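Local coordinates for aminodeoxyfutalosine deaminase (Deinococcus radiodurans, PDB 2IMR), which catalyses the zinc-dependent deamination of aminodeoxyfutalosine to futalosine, a step of menaquinone biosynthesis, and deaminates adenosine and related nucleosides less readily, at residues A[118-121]-A[122-126]; A[138-141]-A[142-146]; A[245-248]-A[249-253]; A[288-292]-A[293-297]; A[369-372]-A[373-377]. One frame throughout, in Å; residues are numbered along the deposited sequence.

Overall arrangement
The five contacts are local, each within a helix or round its C-terminal end, and follow one another in series along the amidohydrolase domain, a TIM-barrel-type fold. Interaction 1 lies on helix 119-125 and interaction 2 on the next helix, 130-143, their centres about 23 Å apart. Interaction 3, on helix 245-253 after strand 238-241, touches interaction 4, at the end of helix 285-292, where F251 CE2 packs 3.8 Å from Y288 CD2. Interaction 2 lies across the chain's centre from both, about 37 Å and 35 Å away between centres. Interaction 5 closes helix 365-374, its centre about 25 Å from that of interaction 2. Interactions 1 and 3 each bring a side chain to about 11 Å from the zinc.

Interaction 1: residues A[118-121]-A[122-126]; sequences IPEV and VIRGR
E120 and R124 run side by side on one short alpha-helix, 119-125, which belongs to the TIM-barrel amidohydrolase domain and is preceded by I118 at its N-cap position. The close-packed part is the backbone: I123 N donates to P119 O at 2.9 Å, nearly straight, and R124 N and G125 N repeat the i to i+4 step to E120 O and V121 O. V121 is buried on the inner face, against F115 of helix 113-116 and L332, with its side chain about 8 Å from that of the zinc ligand D354. G125, also buried, brings no side chain to the turn. The looser, more solvent-facing side carries P119, E120 and I123. There the aliphatic parts of the E120-R124 pair meet, E120 CG lying 3.8 Å from R124 CD, while the charged ends stay apart, with E120 OE2 5.0 Å from R124 NH1 and the two planes turned 49° to each other. The arginine chain bends at its third torsion (chi3 61°), and its NH2 bonds to V356 O beyond the helix. Replacing R124 by an alanine would probably leave V356 O without this donor and E120 CG without its aliphatic partner. I123, its CG1 swung beside its own backbone N (chi1 -66°), brings that carbon to 3.2 Å from P119 O.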
loop_
_atom_site.group_PDB
_atom_site.type_symbol
_atom_site.label_atom_id
_atom_site.label_comp_id
_atom_site.label_asym_id
_atom_site.label_seq_id
_atom_site.Cartn_x
_atom_site.Cartn_y
_atom_site.Cartn_z
ATOM N N ILE A 118 -8.125 19.644 -3.641
ATOM C CA ILE A 118 -8.297 19.508 -2.196
ATOM C C ILE A 118 -7.122 20.237 -1.542
ATOM O O ILE A 118 -6.095 19.633 -1.217
ATOM C CB ILE A 118 -8.297 18.028 -1.759
ATOM C CG1 ILE A 118 -9.274 17.225 -2.627
ATOM C CG2 ILE A 118 -8.697 17.919 -0.289
ATOM C CD1 ILE A 118 -10.739 17.613 -2.463
ATOM N N PRO A 119 -7.266 21.556 -1.340
ATOM C CA PRO A 119 -6.256 22.433 -0.738
ATOM C C PRO A 119 -5.531 21.881 0.481
ATOM O O PRO A 119 -4.302 21.932 0.547
ATOM C CB PRO A 119 -7.050 23.696 -0.410
ATOM C CG PRO A 119 -8.067 23.732 -1.506
ATOM C CD PRO A 119 -8.526 22.293 -1.553
ATOM N N GLU A 120 -6.289 21.361 1.441
ATOM C CA GLU A 120 -5.702 20.817 2.660
ATOM C C GLU A 120 -4.640 19.757 2.370
ATOM O O GLU A 120 -3.633 19.674 3.070
ATOM C CB GLU A 120 -6.794 20.235 3.565
ATOM C CG GLU A 120 -6.288 19.818 4.941
ATOM C CD GLU A 120 -7.408 19.578 5.947
ATOM O OE1 GLU A 120 -8.165 20.529 6.243
ATOM O OE2 GLU A 120 -7.529 18.439 6.449
ATOM N N VAL A 121 -4.858 18.950 1.339
ATOM C CA VAL A 121 -3.885 17.921 0.990
ATOM C C VAL A 121 -2.585 18.545 0.491
ATOM O O VAL A 121 -1.498 18.135 0.890
ATOM C CB VAL A 121 -4.427 16.978 -0.099
ATOM C CG1 VAL A 121 -3.323 16.015 -0.556
ATOM C CG2 VAL A 121 -5.619 16.202 0.451
ATOM N N VAL A 122 -2.692 19.535 -0.387
ATOM C CA VAL A 122 -1.490 20.177 -0.901
ATOM C C VAL A 122 -0.749 20.857 0.249
ATOM O O VAL A 122 0.472 20.751 0.364
ATOM C CB VAL A 122 -1.829 21.218 -1.983
ATOM C CG1 VAL A 122 -0.555 21.894 -2.474
ATOM C CG2 VAL A 122 -2.541 20.538 -3.143
ATOM N N ILE A 123 -1.500 21.540 1.107
ATOM C CA ILE A 123 -0.926 22.229 2.257
ATOM C C ILE A 123 -0.197 21.260 3.189
ATOM O O ILE A 123 0.939 21.512 3.590
ATOM C CB ILE A 123 -2.022 22.965 3.063
ATOM C CG1 ILE A 123 -2.614 24.094 2.216
ATOM C CG2 ILE A 123 -1.442 23.513 4.364
ATOM C CD1 ILE A 123 -3.781 24.813 2.869
ATOM N N ARG A 124 -0.857 20.154 3.527
ATOM C CA ARG A 124 -0.275 19.149 4.413
ATOM C C ARG A 124 0.937 18.464 3.785
ATOM O O ARG A 124 1.848 18.031 4.488
ATOM C CB ARG A 124 -1.320 18.085 4.771
ATOM C CG ARG A 124 -2.461 18.562 5.665
ATOM C CD ARG A 124 -3.496 17.454 5.867
ATOM N NE ARG A 124 -2.927 16.270 6.510
ATOM C CZ ARG A 124 -2.836 16.098 7.826
ATOM N NH1 ARG A 124 -3.284 17.035 8.655
ATOM N NH2 ARG A 124 -2.291 14.990 8.318
ATOM N N GLY A 125 0.948 18.374 2.459
ATOM C CA GLY A 125 2.049 17.721 1.775
ATOM C C GLY A 125 3.332 18.516 1.622
ATOM O O GLY A 125 4.389 17.941 1.370
ATOM N N ARG A 126 3.258 19.833 1.783
ATOM C CA ARG A 126 4.445 20.668 1.621
ATOM C C ARG A 126 5.638 20.297 2.500
ATOM O O ARG A 126 6.781 20.378 2.050
ATOM C CB ARG A 126 4.097 22.141 1.848
ATOM C CG ARG A 126 3.184 22.752 0.796
ATOM C CD ARG A 126 3.141 24.254 0.980
ATOM N NE ARG A 126 1.980 24.884 0.360
ATOM C CZ ARG A 126 1.755 24.950 -0.947
ATOM N NH1 ARG A 126 2.614 24.418 -1.807
ATOM N NH2 ARG A 126 0.669 25.565 -1.392
#

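Interaction 2: residues A[138-141]-A[142-146]; sequences ADTL and TRLGA
L141 O is gripped by two backbone donors at the end of helix 130-143: A146 N at 3.2 Å, and L144 N in a weak bond. L144 N bonds better to T140 O, at 2.9 Å. The chain leaves the helix at G145 (phi 128°), and with A146 N on L141 O and G145 N on T142 O the turn is a Schellman motif; a CB at G145 would collide with the carbonyl oxygen of L144. One residue before L144, R143 N bonds to D139 O. The R143 side chain then bends back at chi3 (-63°), laying its guanidinium over T140 with T140 CA 3.9 Å above the plane, toward its rim. R143 NH1 comes 3.7 Å from D139 CB, whereas its NE bonds to D419 O. T140 and L144 point the same way, T140 CG2 meeting L144 CD1 at 3.9 Å. D139 turns its carboxylate to a salt bridge with R165, and T142 OG1 bonds to D167, both beyond the following helix, 156-163. L141 is buried against L362, L144 touches N363 and D419, and L144 O takes a bond from R365, so this helix end meets the loop before strand 170-176, the start of helix 365-374 and the C-terminal tail.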
loop_
_atom_site.group_PDB
_atom_site.type_symbol
_atom_site.label_atom_id
_atom_site.label_comp_id
_atom_site.label_asym_id
_atom_site.label_seq_id
_atom_site.Cartn_x
_atom_site.Cartn_y
_atom_site.Cartn_z
ATOM N N ALA A 138 9.988 7.602 9.325
ATOM C CA ALA A 138 10.443 6.254 9.630
ATOM C C ALA A 138 10.419 6.056 11.147
ATOM O O ALA A 138 10.078 4.979 11.633
ATOM C CB ALA A 138 11.853 6.038 9.086
ATOM N N ASP A 139 10.784 7.096 11.895
ATOM C CA ASP A 139 10.772 7.000 13.355
ATOM C C ASP A 139 9.351 6.688 13.819
ATOM O O ASP A 139 9.133 5.832 14.684
ATOM C CB ASP A 139 11.241 8.312 14.002
ATOM C CG ASP A 139 12.725 8.568 13.812
ATOM O OD1 ASP A 139 13.474 7.614 13.506
ATOM O OD2 ASP A 139 13.148 9.730 13.987
ATOM N N THR A 140 8.384 7.385 13.234
ATOM C CA THR A 140 6.979 7.189 13.580
ATOM C C THR A 140 6.549 5.742 13.316
ATOM O O THR A 140 5.876 5.121 14.141
ATOM C CB THR A 140 6.080 8.157 12.781
ATOM O OG1 THR A 140 6.408 9.508 13.134
ATOM C CG2 THR A 140 4.608 7.906 13.087
ATOM N N LEU A 141 6.946 5.203 12.169
ATOM C CA LEU A 141 6.600 3.829 11.829
ATOM C C LEU A 141 7.137 2.863 12.881
ATOM O O LEU A 141 6.460 1.914 13.272
ATOM C CB LEU A 141 7.173 3.462 10.459
ATOM C CG LEU A 141 6.507 4.116 9.246
ATOM C CD1 LEU A 141 7.321 3.831 7.989
ATOM C CD2 LEU A 141 5.089 3.587 9.106
ATOM N N THR A 142 8.363 3.102 13.331
ATOM C CA THR A 142 8.967 2.237 14.337
ATOM C C THR A 142 8.236 2.343 15.670
ATOM O O THR A 142 8.001 1.332 16.335
ATOM C CB THR A 142 10.453 2.571 14.532
ATOM O OG1 THR A 142 11.143 2.359 13.295
ATOM C CG2 THR A 142 11.072 1.677 15.609
ATOM N N ARG A 143 7.865 3.557 16.059
ATOM C CA ARG A 143 7.148 3.739 17.316
ATOM C C ARG A 143 5.777 3.071 17.254
ATOM O O ARG A 143 5.240 2.642 18.276
ATOM C CB ARG A 143 6.989 5.229 17.649
ATOM C CG ARG A 143 8.287 5.922 18.046
ATOM C CD ARG A 143 8.016 7.193 18.856
ATOM N NE ARG A 143 7.278 8.195 18.095
ATOM C CZ ARG A 143 7.823 8.992 17.182
ATOM N NH1 ARG A 143 9.119 8.911 16.918
ATOM N NH2 ARG A 143 7.069 9.858 16.523
ATOM N N LEU A 144 5.222 2.973 16.049
ATOM C CA LEU A 144 3.914 2.356 15.841
ATOM C C LEU A 144 3.917 0.826 15.831
ATOM O O LEU A 144 2.873 0.207 15.610
ATOM C CB LEU A 144 3.297 2.865 14.532
ATOM C CG LEU A 144 2.701 4.272 14.594
ATOM C CD1 LEU A 144 2.372 4.773 13.195
ATOM C CD2 LEU A 144 1.450 4.235 15.466
ATOM N N GLY A 145 5.076 0.212 16.047
ATOM C CA GLY A 145 5.125 -1.241 16.069
ATOM C C GLY A 145 6.170 -1.876 15.170
ATOM O O GLY A 145 6.389 -3.093 15.214
ATOM N N ALA A 146 6.817 -1.057 14.351
ATOM C CA ALA A 146 7.848 -1.543 13.445
ATOM C C ALA A 146 7.304 -2.609 12.497
ATOM O O ALA A 146 7.995 -3.571 12.173
ATOM C CB ALA A 146 9.029 -2.098 14.241
#

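Interaction 3: residues A[245-248]-A[249-253]; sequences PTEL and EMFRT
Helix 245-253 carries i to i+4 bonds from E249 N to P245 O, 3.1 Å, and M250 N to T246 O, but they weaken further on, F251 N to E247 O and R252 N to L248 O both stretching to 3.3 Å. On one flank L248 and R252 pair across a turn. L248 CD2 sits 3.5 Å above one face of the R252 guanidinium, offset toward its rim, and CD1 of the same leucine reaches R252 NE at 3.8 Å. The arginine, extended from CG to NE, crosses the leucine at a slant, with R252 CG 3.4 Å from L248 O. The partners are thus an aliphatic branch and a flat cation, meeting by dispersion rather than by charge. In this TIM-barrel amidohydrolase the helix follows strand 238-241, which carries the zinc ligand H240, and E247 turns back toward that strand end: its OE2 accepts a bond from A242 N and its OE1 a weak one from N of E243, probably the proton donor. The other flank is buried. E247 O lies in the plane of the F251 ring at its edge, 3.2 Å from F251 CD1, and the ring packs on P285 and I275. M250 takes the crowded rotamer, CG between backbone N and carbonyl carbon (chi1 60°), which brings CG to 3.3 Å from E247 O and leads the chain to F216 and L271.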
loop_
_atom_site.group_PDB
_atom_site.type_symbol
_atom_site.label_atom_id
_atom_site.label_comp_id
_atom_site.label_asym_id
_atom_site.label_seq_id
_atom_site.Cartn_x
_atom_site.Cartn_y
_atom_site.Cartn_z
ATOM N N PRO A 245 -11.754 9.058 -10.382
ATOM C CA PRO A 245 -12.617 8.744 -11.525
ATOM C C PRO A 245 -12.242 9.444 -12.829
ATOM O O PRO A 245 -12.479 8.906 -13.913
ATOM C CB PRO A 245 -14.016 9.130 -11.028
ATOM C CG PRO A 245 -13.749 10.165 -9.976
ATOM C CD PRO A 245 -12.541 9.603 -9.262
ATOM N N THR A 246 -11.657 10.634 -12.730
ATOM C CA THR A 246 -11.266 11.379 -13.920
ATOM C C THR A 246 -10.132 10.695 -14.695
ATOM O O THR A 246 -9.866 11.041 -15.849
ATOM C CB THR A 246 -10.864 12.829 -13.564
ATOM O OG1 THR A 246 -9.939 12.825 -12.473
ATOM C CG2 THR A 246 -12.098 13.637 -13.171
ATOM N N GLU A 247 -9.464 9.730 -14.068
ATOM C CA GLU A 247 -8.401 8.997 -14.748
ATOM C C GLU A 247 -9.067 8.004 -15.702
ATOM O O GLU A 247 -8.672 7.866 -16.865
ATOM C CB GLU A 247 -7.523 8.237 -13.745
ATOM C CG GLU A 247 -6.396 7.439 -14.411
ATOM C CD GLU A 247 -5.605 6.591 -13.430
ATOM O OE1 GLU A 247 -5.439 7.029 -12.273
ATOM O OE2 GLU A 247 -5.137 5.496 -13.819
ATOM N N LEU A 248 -10.092 7.315 -15.209
ATOM C CA LEU A 248 -10.808 6.356 -16.046
ATOM C C LEU A 248 -11.462 7.104 -17.210
ATOM O O LEU A 248 -11.497 6.615 -18.343
ATOM C CB LEU A 248 -11.882 5.639 -15.226
ATOM C CG LEU A 248 -12.846 4.731 -15.996
ATOM C CD1 LEU A 248 -12.092 3.576 -16.647
ATOM C CD2 LEU A 248 -13.902 4.210 -15.034
ATOM N N GLU A 249 -11.968 8.298 -16.926
ATOM C CA GLU A 249 -12.621 9.106 -17.950
ATOM C C GLU A 249 -11.703 9.465 -19.120
ATOM O O GLU A 249 -12.087 9.308 -20.281
ATOM C CB GLU A 249 -13.182 10.394 -17.346
ATOM C CG GLU A 249 -14.054 11.182 -18.323
ATOM C CD GLU A 249 -14.619 12.457 -17.725
ATOM O OE1 GLU A 249 -14.726 12.548 -16.482
ATOM O OE2 GLU A 249 -14.974 13.367 -18.504
ATOM N N MET A 250 -10.494 9.943 -18.833
ATOM C CA MET A 250 -9.612 10.315 -19.930
ATOM C C MET A 250 -9.142 9.128 -20.752
ATOM O O MET A 250 -8.871 9.274 -21.943
ATOM C CB MET A 250 -8.418 11.148 -19.443
ATOM C CG MET A 250 -7.505 10.499 -18.442
ATOM S SD MET A 250 -6.108 11.613 -18.090
ATOM C CE MET A 250 -4.978 10.456 -17.349
ATOM N N PHE A 251 -9.053 7.948 -20.145
ATOM C CA PHE A 251 -8.645 6.788 -20.925
ATOM C C PHE A 251 -9.767 6.415 -21.887
ATOM O O PHE A 251 -9.535 5.781 -22.914
ATOM C CB PHE A 251 -8.303 5.597 -20.029
ATOM C CG PHE A 251 -6.860 5.556 -19.618
ATOM C CD1 PHE A 251 -6.385 6.394 -18.615
ATOM C CD2 PHE A 251 -5.962 4.725 -20.277
ATOM C CE1 PHE A 251 -5.036 6.406 -18.277
ATOM C CE2 PHE A 251 -4.614 4.730 -19.947
ATOM C CZ PHE A 251 -4.150 5.572 -18.944
ATOM N N ARG A 252 -10.981 6.828 -21.547
ATOM C CA ARG A 252 -12.148 6.545 -22.371
ATOM C C ARG A 252 -12.405 7.614 -23.428
ATOM O O ARG A 252 -12.818 7.295 -24.542
ATOM C CB ARG A 252 -13.394 6.416 -21.492
ATOM C CG ARG A 252 -13.490 5.110 -20.721
ATOM C CD ARG A 252 -14.642 5.136 -19.722
ATOM N NE ARG A 252 -14.917 3.803 -19.190
ATOM C CZ ARG A 252 -15.731 3.550 -18.169
ATOM N NH1 ARG A 252 -16.364 4.539 -17.549
ATOM N NH2 ARG A 252 -15.916 2.299 -17.767
ATOM N N THR A 253 -12.149 8.874 -23.083
ATOM C CA THR A 253 -12.415 9.986 -23.999
ATOM C C THR A 253 -11.211 10.822 -24.431
ATOM O O THR A 253 -11.298 11.581 -25.399
ATOM C CB THR A 253 -13.412 10.968 -23.375
ATOM O OG1 THR A 253 -12.760 11.696 -22.325
ATOM C CG2 THR A 253 -14.604 10.220 -22.794
#

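Interaction 4: residues A[288-292]-A[293-297]; sequences YLDEL and GVLAA
A Schellman motif ends helix 285-292 and turns the chain toward strand 300-303 of the TIM-barrel core. V294 N donates to L289 O at 3.0 Å, and G293 N to D290 O. G293 has phi 89°, where a CB would clash with L292 O. A water donates to D290 O at 2.7 Å and accepts a weak bond from A296 N, linking the helix end to the 3-10 turn. Three apolar meetings close the bend. L292 and V294 lie alongside each other, L292 CD2 being 3.6 Å from V294 CG2. L289 CD2 approaches V294 CB, and L295 CD2 comes 4.1 Å from L289 CB. L295 crosses D290 at about a right angle, its CD1 3.6 Å from both D290 CB and D290 OD1. The aspartate CG stands opposite its backbone N (chi1 -168°), which sends OD2 out to salt bridges with R314 and R317 of helix 309-318. Cutting L295 back to an alanine is likely to open a gap between the D290 flank, L289 CB and A318. Around the bend V294 packs on I239 of strand 238-241 and M223 of helix 220-233. The methyl CD1 of L295 therefore lies against one carboxylate oxygen, while the two arginines at the other would probably favour the charged form of D290.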
loop_
_atom_site.group_PDB
_atom_site.type_symbol
_atom_site.label_atom_id
_atom_site.label_comp_id
_atom_site.label_asym_id
_atom_site.label_seq_id
_atom_site.Cartn_x
_atom_site.Cartn_y
_atom_site.Cartn_z
ATOM N N TYR A 288 -5.276 -1.046 -20.448
ATOM C CA TYR A 288 -4.085 -0.489 -21.076
ATOM C C TYR A 288 -2.828 -1.222 -20.599
ATOM O O TYR A 288 -2.034 -1.699 -21.407
ATOM C CB TYR A 288 -3.972 1.002 -20.743
ATOM C CG TYR A 288 -2.580 1.568 -20.902
ATOM C CD1 TYR A 288 -1.936 1.556 -22.139
ATOM C CD2 TYR A 288 -1.902 2.117 -19.806
ATOM C CE1 TYR A 288 -0.650 2.072 -22.286
ATOM C CE2 TYR A 288 -0.620 2.635 -19.939
ATOM C CZ TYR A 288 0.001 2.608 -21.182
ATOM O OH TYR A 288 1.271 3.117 -21.321
ATOM N N LEU A 289 -2.644 -1.310 -19.283
ATOM C CA LEU A 289 -1.469 -1.985 -18.728
ATOM C C LEU A 289 -1.437 -3.469 -19.062
ATOM O O LEU A 289 -0.380 -4.041 -19.316
ATOM C CB LEU A 289 -1.428 -1.826 -17.207
ATOM C CG LEU A 289 -1.168 -0.416 -16.677
ATOM C CD1 LEU A 289 -1.281 -0.413 -15.148
ATOM C CD2 LEU A 289 0.213 0.039 -17.125
ATOM N N ASP A 290 -2.607 -4.096 -19.043
ATOM C CA ASP A 290 -2.697 -5.517 -19.329
ATOM C C ASP A 290 -2.265 -5.811 -20.766
ATOM O O ASP A 290 -1.448 -6.703 -21.004
ATOM C CB ASP A 290 -4.128 -6.000 -19.087
ATOM C CG ASP A 290 -4.239 -7.515 -19.076
ATOM O OD1 ASP A 290 -3.312 -8.182 -18.560
ATOM O OD2 ASP A 290 -5.259 -8.037 -19.567
ATOM N N GLU A 291 -2.796 -5.052 -21.719
ATOM C CA GLU A 291 -2.449 -5.268 -23.122
ATOM C C GLU A 291 -1.037 -4.799 -23.440
ATOM O O GLU A 291 -0.435 -5.244 -24.420
ATOM C CB GLU A 291 -3.456 -4.573 -24.036
ATOM C CG GLU A 291 -4.890 -4.971 -23.741
ATOM C CD GLU A 291 -5.855 -4.578 -24.834
ATOM O OE1 GLU A 291 -5.622 -3.553 -25.508
ATOM O OE2 GLU A 291 -6.864 -5.293 -25.008
ATOM N N LEU A 292 -0.507 -3.904 -22.611
ATOM C CA LEU A 292 0.846 -3.411 -22.811
ATOM C C LEU A 292 1.833 -4.477 -22.361
ATOM O O LEU A 292 3.016 -4.414 -22.690
ATOM C CB LEU A 292 1.079 -2.121 -22.015
ATOM C CG LEU A 292 2.449 -1.458 -22.177
ATOM C CD1 LEU A 292 2.711 -1.145 -23.647
ATOM C CD2 LEU A 292 2.492 -0.176 -21.356
ATOM N N GLY A 293 1.336 -5.453 -21.602
ATOM C CA GLY A 293 2.182 -6.530 -21.122
ATOM C C GLY A 293 2.836 -6.233 -19.789
ATOM O O GLY A 293 3.708 -6.974 -19.337
ATOM N N VAL A 294 2.414 -5.143 -19.153
ATOM C CA VAL A 294 2.975 -4.751 -17.866
ATOM C C VAL A 294 2.465 -5.615 -16.710
ATOM O O VAL A 294 3.200 -5.864 -15.754
ATOM C CB VAL A 294 2.674 -3.259 -17.576
ATOM C CG1 VAL A 294 3.151 -2.878 -16.182
ATOM C CG2 VAL A 294 3.365 -2.393 -18.614
ATOM N N LEU A 295 1.220 -6.081 -16.786
ATOM C CA LEU A 295 0.687 -6.903 -15.700
ATOM C C LEU A 295 1.372 -8.261 -15.628
ATOM O O LEU A 295 1.265 -8.972 -14.626
ATOM C CB LEU A 295 -0.830 -7.078 -15.838
ATOM C CG LEU A 295 -1.638 -5.773 -15.767
ATOM C CD1 LEU A 295 -3.108 -6.082 -15.588
ATOM C CD2 LEU A 295 -1.147 -4.916 -14.599
ATOM N N ALA A 296 2.095 -8.606 -16.689
ATOM C CA ALA A 296 2.819 -9.871 -16.753
ATOM C C ALA A 296 3.873 -9.934 -15.652
ATOM O O ALA A 296 4.228 -11.016 -15.179
ATOM C CB ALA A 296 3.483 -10.022 -18.121
ATOM N N ALA A 297 4.372 -8.771 -15.245
ATOM C CA ALA A 297 5.386 -8.691 -14.198
ATOM C C ALA A 297 4.772 -8.773 -12.793
ATOM O O ALA A 297 5.483 -8.686 -11.791
ATOM C CB ALA A 297 6.180 -7.394 -14.349
HETATM O O HOH W 1 0.235 -7.634 -19.091
#

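Interaction 5: residues A[369-372]-A[373-377]; sequences TFAR and QLYPG
F370 and L374 carry the apolar part of this helix end, their side chains obliquely crossed with F370 CD2 3.8 Å from L374 CD1. The ring is put there by a first torsion of -162°, which directs CG opposite the backbone N, and both residues also touch P326 of helix 326-331. One residue on, A371 CB meets Y375 CE1 at 4.2 Å. L374 CB lies 3.6 Å above the tyrosine ring, over its centre. Backbone bonds hold the last turn of helix 365-374: L374 N to F370 O, and Y375 N to A371 O, 2.9 Å at 153°. Q373 N adds a weak bond to T369 O. Y375 is where the chain leaves helical angles, before P376, and its OH reaches F337 O. A further polar link runs through water. One water donates both to F370 O and to Q373 OE1, each at 3.0 Å, and sits 3.1 Å above the F370 ring, over its centre. Q373 runs alongside T369, Q373 NE2 3.9 Å from T369 CG2, and its amide plane is turned 47° from the F370 ring. The helix end of this TIM-barrel domain thus combines an apolar side, facing helices 326-331 and 380-395, with a polar one where a single water joins a backbone carbonyl to a side-chain amide, probably fixing the amide's rotation.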
loop_
_atom_site.group_PDB
_atom_site.type_symbol
_atom_site.label_atom_id
_atom_site.label_comp_id
_atom_site.label_asym_id
_atom_site.label_seq_id
_atom_site.Cartn_x
_atom_site.Cartn_y
_atom_site.Cartn_z
ATOM N N THR A 369 -10.123 0.343 11.006
ATOM C CA THR A 369 -11.334 0.892 11.592
ATOM C C THR A 369 -12.170 1.570 10.518
ATOM O O THR A 369 -13.379 1.365 10.440
ATOM C CB THR A 369 -10.990 1.908 12.694
ATOM O OG1 THR A 369 -10.356 1.221 13.778
ATOM C CG2 THR A 369 -12.241 2.619 13.199
ATOM N N PHE A 370 -11.515 2.370 9.682
ATOM C CA PHE A 370 -12.201 3.082 8.608
ATOM C C PHE A 370 -12.816 2.103 7.606
ATOM O O PHE A 370 -13.937 2.301 7.141
ATOM C CB PHE A 370 -11.218 3.998 7.867
ATOM C CG PHE A 370 -11.886 5.062 7.046
ATOM C CD1 PHE A 370 -12.408 6.202 7.652
ATOM C CD2 PHE A 370 -12.016 4.919 5.669
ATOM C CE1 PHE A 370 -13.050 7.184 6.899
ATOM C CE2 PHE A 370 -12.654 5.892 4.909
ATOM C CZ PHE A 370 -13.174 7.029 5.524
ATOM N N ALA A 371 -12.067 1.053 7.273
ATOM C CA ALA A 371 -12.532 0.056 6.319
ATOM C C ALA A 371 -13.749 -0.702 6.853
ATOM O O ALA A 371 -14.631 -1.093 6.088
ATOM C CB ALA A 371 -11.402 -0.918 5.996
ATOM N N ARG A 372 -13.794 -0.917 8.165
ATOM C CA ARG A 372 -14.927 -1.615 8.762
ATOM C C ARG A 372 -16.195 -0.818 8.473
ATOM O O ARG A 372 -17.254 -1.380 8.192
ATOM C CB ARG A 372 -14.727 -1.753 10.275
ATOM C CG ARG A 372 -15.917 -2.358 11.001
ATOM C CD ARG A 372 -16.117 -3.828 10.645
ATOM N NE ARG A 372 -17.327 -4.363 11.269
ATOM C CZ ARG A 372 -18.562 -4.066 10.879
ATOM N NH1 ARG A 372 -18.756 -3.241 9.857
ATOM N NH2 ARG A 372 -19.604 -4.578 11.523
ATOM N N GLN A 373 -16.075 0.502 8.531
ATOM C CA GLN A 373 -17.206 1.379 8.285
ATOM C C GLN A 373 -17.587 1.410 6.804
ATOM O O GLN A 373 -18.767 1.480 6.458
ATOM C CB GLN A 373 -16.869 2.777 8.793
ATOM C CG GLN A 373 -16.362 2.747 10.225
ATOM C CD GLN A 373 -15.847 4.081 10.706
ATOM O OE1 GLN A 373 -15.620 5.000 9.914
ATOM N NE2 GLN A 373 -15.644 4.193 12.017
ATOM N N LEU A 374 -16.585 1.353 5.930
ATOM C CA LEU A 374 -16.837 1.364 4.489
ATOM C C LEU A 374 -17.516 0.095 3.993
ATOM O O LEU A 374 -18.347 0.139 3.084
ATOM C CB LEU A 374 -15.526 1.513 3.708
ATOM C CG LEU A 374 -14.724 2.806 3.788
ATOM C CD1 LEU A 374 -13.411 2.620 3.011
ATOM C CD2 LEU A 374 -15.530 3.955 3.207
ATOM N N TYR A 375 -17.149 -1.041 4.574
ATOM C CA TYR A 375 -17.690 -2.316 4.126
ATOM C C TYR A 375 -18.451 -3.081 5.203
ATOM O O TYR A 375 -17.963 -4.080 5.738
ATOM C CB TYR A 375 -16.544 -3.167 3.577
ATOM C CG TYR A 375 -15.597 -2.372 2.695
ATOM C CD1 TYR A 375 -14.322 -2.020 3.142
ATOM C CD2 TYR A 375 -15.992 -1.944 1.431
ATOM C CE1 TYR A 375 -13.467 -1.254 2.349
ATOM C CE2 TYR A 375 -15.146 -1.182 0.629
ATOM C CZ TYR A 375 -13.890 -0.840 1.095
ATOM O OH TYR A 375 -13.065 -0.070 0.308
ATOM N N PRO A 376 -19.679 -2.634 5.510
ATOM C CA PRO A 376 -20.519 -3.273 6.529
ATOM C C PRO A 376 -20.765 -4.765 6.329
ATOM O O PRO A 376 -20.865 -5.513 7.297
ATOM C CB PRO A 376 -21.807 -2.453 6.477
ATOM C CG PRO A 376 -21.864 -2.000 5.048
ATOM C CD PRO A 376 -20.430 -1.588 4.795
ATOM N N GLY A 377 -20.858 -5.202 5.077
ATOM C CA GLY A 377 -21.104 -6.612 4.819
ATOM C C GLY A 377 -19.849 -7.461 4.753
ATOM O O GLY A 377 -19.921 -8.692 4.740
HETATM O O HOH W 2 -15.432 4.924 6.878
#